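Local coordinates for protein lipolytic enzyme, g-d-s-l (Clostridium thermocellum, PDB 2W47) that is the family 6 carbohydrate-binding module of a GDSL lipolytic enzyme, a beta-sandwich domain that holds a glycan beside a calcium ion, at residues A[17-22]-A[28-33]; A[32-37]-A[68-73]. One frame throughout, in Å; residues are numbered along the deposited sequence.

Contact 1: A[17-22]-A[28-33]; sequences AILETV and GSCYVN. With CA (calcium ion), chain C; AQA (4-deoxy-beta-L-threo-hex-4-enopyranuronic acid), chain B.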
loop_
_atom_site.group_PDB
_atom_site.type_symbol
_atom_site.label_atom_id
_atom_site.label_comp_id
_atom_site.label_asym_id
_atom_site.label_seq_id
_atom_site.Cartn_x
_atom_site.Cartn_y
_atom_site.Cartn_z
ATOM N N ALA A 17 3.131 6.186 -11.662
ATOM C CA ALA A 17 3.999 5.287 -10.933
ATOM C C ALA A 17 4.416 4.226 -11.947
ATOM O O ALA A 17 3.739 4.053 -12.972
ATOM C CB ALA A 17 3.236 4.661 -9.779
ATOM N N ILE A 18 5.522 3.543 -11.669
ATOM C CA ILE A 18 6.014 2.473 -12.536
ATOM C C ILE A 18 6.272 1.203 -11.742
ATOM O O ILE A 18 6.309 1.232 -10.508
ATOM C CB ILE A 18 7.311 2.891 -13.279
ATOM C CG1 ILE A 18 8.501 3.030 -12.301
ATOM C CG2 ILE A 18 7.066 4.162 -14.096
ATOM C CD1 ILE A 18 9.858 3.315 -12.951
ATOM N N LEU A 19 6.455 0.093 -12.455
ATOM C CA LEU A 19 6.958 -1.142 -11.878
ATOM C C LEU A 19 8.441 -1.198 -12.196
ATOM O O LEU A 19 8.844 -1.014 -13.351
ATOM C CB LEU A 19 6.259 -2.350 -12.502
ATOM C CG LEU A 19 4.742 -2.418 -12.322
ATOM C CD1 LEU A 19 4.159 -3.652 -12.998
ATOM C CD2 LEU A 19 4.377 -2.385 -10.840
ATOM N N GLU A 20 9.261 -1.440 -11.180
ATOM C CA GLU A 20 10.703 -1.516 -11.391
ATOM C C GLU A 20 11.338 -2.577 -10.507
ATOM O O GLU A 20 10.669 -3.185 -9.657
ATOM C CB GLU A 20 11.371 -0.151 -11.206
ATOM C CG GLU A 20 11.472 0.308 -9.781
ATOM C CD GLU A 20 12.271 1.584 -9.612
ATOM O OE1 GLU A 20 12.828 1.758 -8.508
ATOM O OE2 GLU A 20 12.331 2.409 -10.554
ATOM N N THR A 21 12.634 -2.791 -10.730
ATOM C CA THR A 21 13.381 -3.849 -10.044
ATOM C C THR A 21 14.720 -3.335 -9.521
ATOM O O THR A 21 15.581 -4.126 -9.142
ATOM C CB THR A 21 13.696 -5.000 -11.004
ATOM O OG1 THR A 21 14.470 -4.471 -12.081
ATOM C CG2 THR A 21 12.427 -5.632 -11.561
ATOM N N VAL A 22 14.885 -2.013 -9.499
ATOM C CA VAL A 22 16.175 -1.377 -9.199
ATOM C C VAL A 22 16.784 -1.761 -7.853
ATOM O O VAL A 22 17.944 -2.160 -7.785
ATOM C CB VAL A 22 16.058 0.166 -9.291
ATOM C CG1 VAL A 22 17.364 0.859 -8.888
ATOM C CG2 VAL A 22 15.657 0.565 -10.696
ATOM N N GLY A 28 8.492 -11.221 -5.214
ATOM C CA GLY A 28 7.837 -11.402 -6.501
ATOM C C GLY A 28 8.639 -10.754 -7.615
ATOM O O GLY A 28 9.861 -10.639 -7.541
ATOM N N SER A 29 7.930 -10.289 -8.638
ATOM C CA SER A 29 8.582 -9.866 -9.869
ATOM C C SER A 29 9.138 -8.444 -9.848
ATOM O O SER A 29 10.042 -8.126 -10.622
ATOM C CB SER A 29 7.610 -10.020 -11.035
ATOM O OG SER A 29 6.459 -9.221 -10.835
ATOM N N CYS A 30 8.589 -7.588 -8.985
ATOM C CA CYS A 30 8.916 -6.169 -9.026
ATOM C C CYS A 30 8.239 -5.451 -7.871
ATOM O O CYS A 30 7.573 -6.066 -7.042
ATOM C CB CYS A 30 8.447 -5.564 -10.364
ATOM S SG CYS A 30 6.659 -5.709 -10.668
ATOM N N TYR A 31 8.407 -4.134 -7.838
ATOM C CA TYR A 31 7.722 -3.277 -6.879
ATOM C C TYR A 31 7.319 -1.989 -7.592
ATOM O O TYR A 31 7.755 -1.732 -8.723
ATOM C CB TYR A 31 8.622 -2.995 -5.668
ATOM C CG TYR A 31 9.902 -2.262 -6.015
ATOM C CD1 TYR A 31 9.937 -0.865 -6.075
ATOM C CD2 TYR A 31 11.079 -2.962 -6.278
ATOM C CE1 TYR A 31 11.106 -0.182 -6.398
ATOM C CE2 TYR A 31 12.262 -2.291 -6.590
ATOM C CZ TYR A 31 12.272 -0.904 -6.638
ATOM O OH TYR A 31 13.435 -0.246 -6.955
ATOM N N VAL A 32 6.479 -1.194 -6.934
ATOM C CA VAL A 32 6.044 0.086 -7.489
ATOM C C VAL A 32 6.946 1.221 -7.031
ATOM O O VAL A 32 7.233 1.357 -5.850
ATOM C CB VAL A 32 4.602 0.431 -7.074
ATOM C CG1 VAL A 32 4.153 1.714 -7.758
ATOM C CG2 VAL A 32 3.653 -0.698 -7.430
ATOM N N ASN A 33 7.375 2.038 -7.986
ATOM C CA ASN A 33 8.068 3.286 -7.712
ATOM C C ASN A 33 7.200 4.422 -8.229
ATOM O O ASN A 33 6.978 4.537 -9.434
ATOM C CB ASN A 33 9.446 3.259 -8.382
ATOM C CG ASN A 33 10.156 4.601 -8.369
ATOM O OD1 ASN A 33 9.745 5.548 -7.695
ATOM N ND2 ASN A 33 11.224 4.692 -9.152
HETATM CA CA CA C . 9.478 7.389 -6.457
HETATM O O6A AQA B . 12.948 8.971 -4.690
HETATM C C6 AQA B . 12.539 7.848 -5.098
HETATM O O6B AQA B . 11.317 7.559 -5.163
HETATM C C5 AQA B . 13.436 6.931 -5.464
HETATM O O5 AQA B . 14.839 7.302 -5.340
HETATM C C4 AQA B . 13.054 5.707 -5.900
HETATM C C3 AQA B . 14.068 4.768 -6.524
HETATM O O3 AQA B . 13.650 3.400 -6.427
HETATM C C2 AQA B . 15.391 4.964 -5.794
HETATM O O2 AQA B . 16.408 4.125 -6.345
HETATM C C1 AQA B . 15.824 6.422 -5.895
HETATM O O HOH W 1 11.185 8.015 -7.963
HETATM O O HOH W 2 8.104 8.721 -5.143
HETATM O O HOH W 3 8.284 5.667 -4.978
#

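Contact 2: A[32-37]-A[68-73]; sequences VNYHNE and RPMRIT. With CA (calcium ion), chain C; AQA (4-deoxy-beta-L-threo-hex-4-enopyranuronic acid), chain B.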
loop_
_atom_site.group_PDB
_atom_site.type_symbol
_atom_site.label_atom_id
_atom_site.label_comp_id
_atom_site.label_asym_id
_atom_site.label_seq_id
_atom_site.Cartn_x
_atom_site.Cartn_y
_atom_site.Cartn_z
ATOM N N VAL A 32 6.479 -1.194 -6.934
ATOM C CA VAL A 32 6.044 0.086 -7.489
ATOM C C VAL A 32 6.946 1.221 -7.031
ATOM O O VAL A 32 7.233 1.357 -5.850
ATOM C CB VAL A 32 4.602 0.431 -7.074
ATOM C CG1 VAL A 32 4.153 1.714 -7.758
ATOM C CG2 VAL A 32 3.653 -0.698 -7.430
ATOM N N ASN A 33 7.375 2.038 -7.986
ATOM C CA ASN A 33 8.068 3.286 -7.712
ATOM C C ASN A 33 7.200 4.422 -8.229
ATOM O O ASN A 33 6.978 4.537 -9.434
ATOM C CB ASN A 33 9.446 3.259 -8.382
ATOM C CG ASN A 33 10.156 4.601 -8.369
ATOM O OD1 ASN A 33 9.745 5.548 -7.695
ATOM N ND2 ASN A 33 11.224 4.692 -9.152
ATOM N N TYR A 34 6.676 5.229 -7.305
ATOM C CA TYR A 34 5.830 6.366 -7.644
ATOM C C TYR A 34 6.636 7.421 -8.385
ATOM O O TYR A 34 7.808 7.626 -8.086
ATOM C CB TYR A 34 5.304 7.009 -6.361
ATOM C CG TYR A 34 4.156 6.300 -5.670
ATOM C CD1 TYR A 34 4.357 5.124 -4.954
ATOM C CD2 TYR A 34 2.879 6.851 -5.674
ATOM C CE1 TYR A 34 3.315 4.494 -4.290
ATOM C CE2 TYR A 34 1.821 6.232 -5.009
ATOM C CZ TYR A 34 2.048 5.048 -4.328
ATOM O OH TYR A 34 1.029 4.402 -3.662
ATOM N N HIS A 35 6.017 8.122 -9.334
ATOM C CA HIS A 35 6.621 9.360 -9.830
ATOM C C HIS A 35 6.837 10.294 -8.649
ATOM O O HIS A 35 6.033 10.316 -7.709
ATOM C CB HIS A 35 5.702 10.060 -10.828
ATOM C CG HIS A 35 5.597 9.383 -12.158
ATOM N ND1 HIS A 35 6.206 8.179 -12.447
ATOM C CD2 HIS A 35 4.922 9.741 -13.277
ATOM C CE1 HIS A 35 5.925 7.834 -13.692
ATOM N NE2 HIS A 35 5.138 8.761 -14.212
ATOM N N ASN A 36 7.914 11.069 -8.697
ATOM C CA ASN A 36 8.177 12.015 -7.627
ATOM C C ASN A 36 7.383 13.297 -7.825
ATOM O O ASN A 36 7.884 14.337 -8.277
ATOM C CB ASN A 36 9.683 12.201 -7.427
ATOM C CG ASN A 36 10.340 10.949 -6.837
ATOM O OD1 ASN A 36 9.963 9.815 -7.164
ATOM N ND2 ASN A 36 11.301 11.145 -5.954
ATOM N N GLU A 37 6.098 13.170 -7.522
ATOM C CA GLU A 37 5.121 14.237 -7.679
ATOM C C GLU A 37 3.889 13.930 -6.840
ATOM O O GLU A 37 3.689 12.793 -6.395
ATOM C CB GLU A 37 4.742 14.410 -9.156
ATOM C CG GLU A 37 3.989 13.226 -9.761
ATOM C CD GLU A 37 3.742 13.381 -11.248
ATOM O OE1 GLU A 37 4.723 13.477 -12.015
ATOM O OE2 GLU A 37 2.562 13.394 -11.646
ATOM N N ARG A 68 6.718 9.960 3.607
ATOM C CA ARG A 68 5.992 10.024 2.333
ATOM C C ARG A 68 4.552 9.591 2.581
ATOM O O ARG A 68 4.189 8.437 2.325
ATOM C CB ARG A 68 6.664 9.127 1.287
ATOM C CG ARG A 68 7.989 9.698 0.813
ATOM C CD ARG A 68 8.554 8.931 -0.365
ATOM N NE ARG A 68 9.694 9.617 -0.969
ATOM C CZ ARG A 68 10.301 9.197 -2.074
ATOM N NH1 ARG A 68 9.879 8.092 -2.688
ATOM N NH2 ARG A 68 11.326 9.879 -2.568
ATOM N N PRO A 69 3.730 10.512 3.100
ATOM C CA PRO A 69 2.383 10.147 3.515
ATOM C C PRO A 69 1.473 9.862 2.325
ATOM O O PRO A 69 1.663 10.413 1.227
ATOM C CB PRO A 69 1.914 11.381 4.299
ATOM C CG PRO A 69 2.665 12.512 3.673
ATOM C CD PRO A 69 4.009 11.943 3.350
ATOM N N MET A 70 0.500 8.983 2.544
ATOM C CA MET A 70 -0.460 8.643 1.498
ATOM C C MET A 70 -1.873 8.628 2.022
ATOM O O MET A 70 -2.123 8.268 3.174
ATOM C CB MET A 70 -0.130 7.303 0.836
ATOM C CG MET A 70 1.260 7.261 0.237
ATOM S SD MET A 70 1.399 6.094 -1.129
ATOM C CE MET A 70 1.609 4.548 -0.243
ATOM N N ARG A 71 -2.790 9.040 1.156
ATOM C CA ARG A 71 -4.215 9.026 1.431
ATOM C C ARG A 71 -4.754 7.655 1.039
ATOM O O ARG A 71 -4.603 7.233 -0.108
ATOM C CB ARG A 71 -4.881 10.116 0.590
ATOM C CG ARG A 71 -6.242 10.596 1.076
ATOM C CD ARG A 71 -6.810 11.694 0.174
ATOM N NE ARG A 71 -5.925 12.854 0.083
ATOM C CZ ARG A 71 -5.145 13.131 -0.961
ATOM N NH1 ARG A 71 -4.376 14.208 -0.933
ATOM N NH2 ARG A 71 -5.126 12.341 -2.029
ATOM N N ILE A 72 -5.369 6.964 1.985
ATOM C CA ILE A 72 -5.893 5.625 1.745
ATOM C C ILE A 72 -7.394 5.666 1.610
ATOM O O ILE A 72 -8.098 6.169 2.489
ATOM C CB ILE A 72 -5.492 4.637 2.867
ATOM C CG1 ILE A 72 -4.015 4.802 3.252
ATOM C CG2 ILE A 72 -5.842 3.194 2.466
ATOM C CD1 ILE A 72 -3.012 4.616 2.107
ATOM N N THR A 73 -7.874 5.114 0.503
ATOM C CA THR A 73 -9.303 5.033 0.251
ATOM C C THR A 73 -9.745 3.585 0.052
ATOM O O THR A 73 -9.008 2.766 -0.498
ATOM C CB THR A 73 -9.740 5.887 -0.962
ATOM O OG1 THR A 73 -8.963 5.532 -2.114
ATOM C CG2 THR A 73 -9.565 7.369 -0.684
HETATM CA CA CA C . 9.478 7.389 -6.457
HETATM O O6A AQA B . 12.948 8.971 -4.690
HETATM C C6 AQA B . 12.539 7.848 -5.098
HETATM O O6B AQA B . 11.317 7.559 -5.163
HETATM C C5 AQA B . 13.436 6.931 -5.464
HETATM O O5 AQA B . 14.839 7.302 -5.340
HETATM C C4 AQA B . 13.054 5.707 -5.900
HETATM C C3 AQA B . 14.068 4.768 -6.524
HETATM O O3 AQA B . 13.650 3.400 -6.427
HETATM C C2 AQA B . 15.391 4.964 -5.794
HETATM O O2 AQA B . 16.408 4.125 -6.345
HETATM C C1 AQA B . 15.824 6.422 -5.895
HETATM O O HOH W 3 8.284 5.667 -4.978
HETATM O O HOH W 1 11.185 8.015 -7.963
HETATM O O HOH W 2 8.104 8.721 -5.143
#

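Contact 1: A[17-22]-A[28-33]
Glu20 and Asn33 meet across a short antiparallel ladder, and their polar ends show how a hairpin can carry part of a binding site. Asn33 ND2 gives its hydrogen to Glu20 OE2 at 2.9 Å; OE2 lies in the plane of the Asn33 amide, while ND2 comes from above the Glu20 carboxylate, 57° out of its plane. The other oxygen, Glu20 OE1, is met on its anti side by Tyr31 OH at 2.6 Å, a phenol whose oxygen in turn accepts a hydrogen bond from Asn23 N. Tyr31 CG sits between its backbone N and carbonyl carbon (chi1 62°), which turns the ring over the partner strand: Glu20 O lies 3.4 Å from Tyr31 CD2, above one face near the rim, and the carboxylate stands nearly upright to the ring. This is the tight, polar face of the hairpin formed by strands 17-20 and 31-34, within a family 6 carbohydrate-binding module. Two hydrogen-bonded pairs, Ile18 with Asn33 and Glu20 with Tyr31, flank the non-hydrogen-bonded pair Leu19 with Val32; Glu20 N reaches Tyr31 O at 2.9 Å. With its nitrogen engaged by Glu20, the Asn33 amide directs OD1 to the calcium ion at 2.2 Å, and Glu20 OE1 lies 2.8 Å from AQA O3, so Glu20 joins the sugar to the residue that binds the metal. The other face is looser and apolar. Leu19 CD2 rests 3.9 Å from Val32 CG2, and Leu19 CB lies 3.8 Å from Cys30 SG. Cys30 and Val32 are buried, whereas Leu19 is exposed. Past the ladder, exposed Thr21 touches the opposite segment mainly through its methyl, and Ser29 turns its hydroxyl to Glu10 instead.

Contact 2: A[32-37]-A[68-73]
Asn36 and Arg68 mark the nearest backbone approach, with their CA atoms 10.4 Å apart and no backbone hydrogen bond joining 32-37 to 68-73, so long side chains must bridge the gap. Arg68 spans it fully extended from CG to NE, and its guanidinium meets the AQA carboxylate through both terminal nitrogens: NH1 binds AQA O6B at 2.9 Å, NH2 binds AQA O6A at 2.8 Å. Asn36, at the centre of an inverse gamma turn, presents its amide plane almost perpendicular to the guanidinium. Its ND2 reaches AQA O6A at 3.0 Å with a nearly straight bond (170°), while its OD1 binds the calcium ion at 2.6 Å; Asp118 makes a salt bridge with Arg68 NH2 and accepts a hydrogen bond from Asn36 ND2. Deeper in the fold, Met70 makes a Met-aromatic contact with Tyr34, its SD oblique to the ring, 4.2 Å from the centroid and 3.1 Å from Tyr34 OH. That hydroxyl is hydrogen-bonded to Ala112 O, and Tyr34 O binds the calcium ion at 2.3 Å. AQA O6B thus takes the metal and Arg68 NH1, and O6A takes Arg68 NH2 and Asn36 ND2, consistent with an acid group held by charge as well as by directed bonds.

In the fold
Contact 1 and contact 2 follow one another along the chain and overlap: strand 31-34 closes the hairpin with strand 17-20, and its end runs on into the loop that faces 68-73. Their centres lie about 14 Å apart, and they share Val32 and Asn33. The 68-73 segment includes most of strand 70-74 of the five-stranded antiparallel sheet, so the second contact ties the hairpin's far end to the beta-sandwich. Contact 1 is partly buried and contact 2 buried. Both reach the calcium ion and AQA, so parts of the chain far apart in sequence, brought together at one end of the sandwich, help build the ligand pocket, with the metal at their junction.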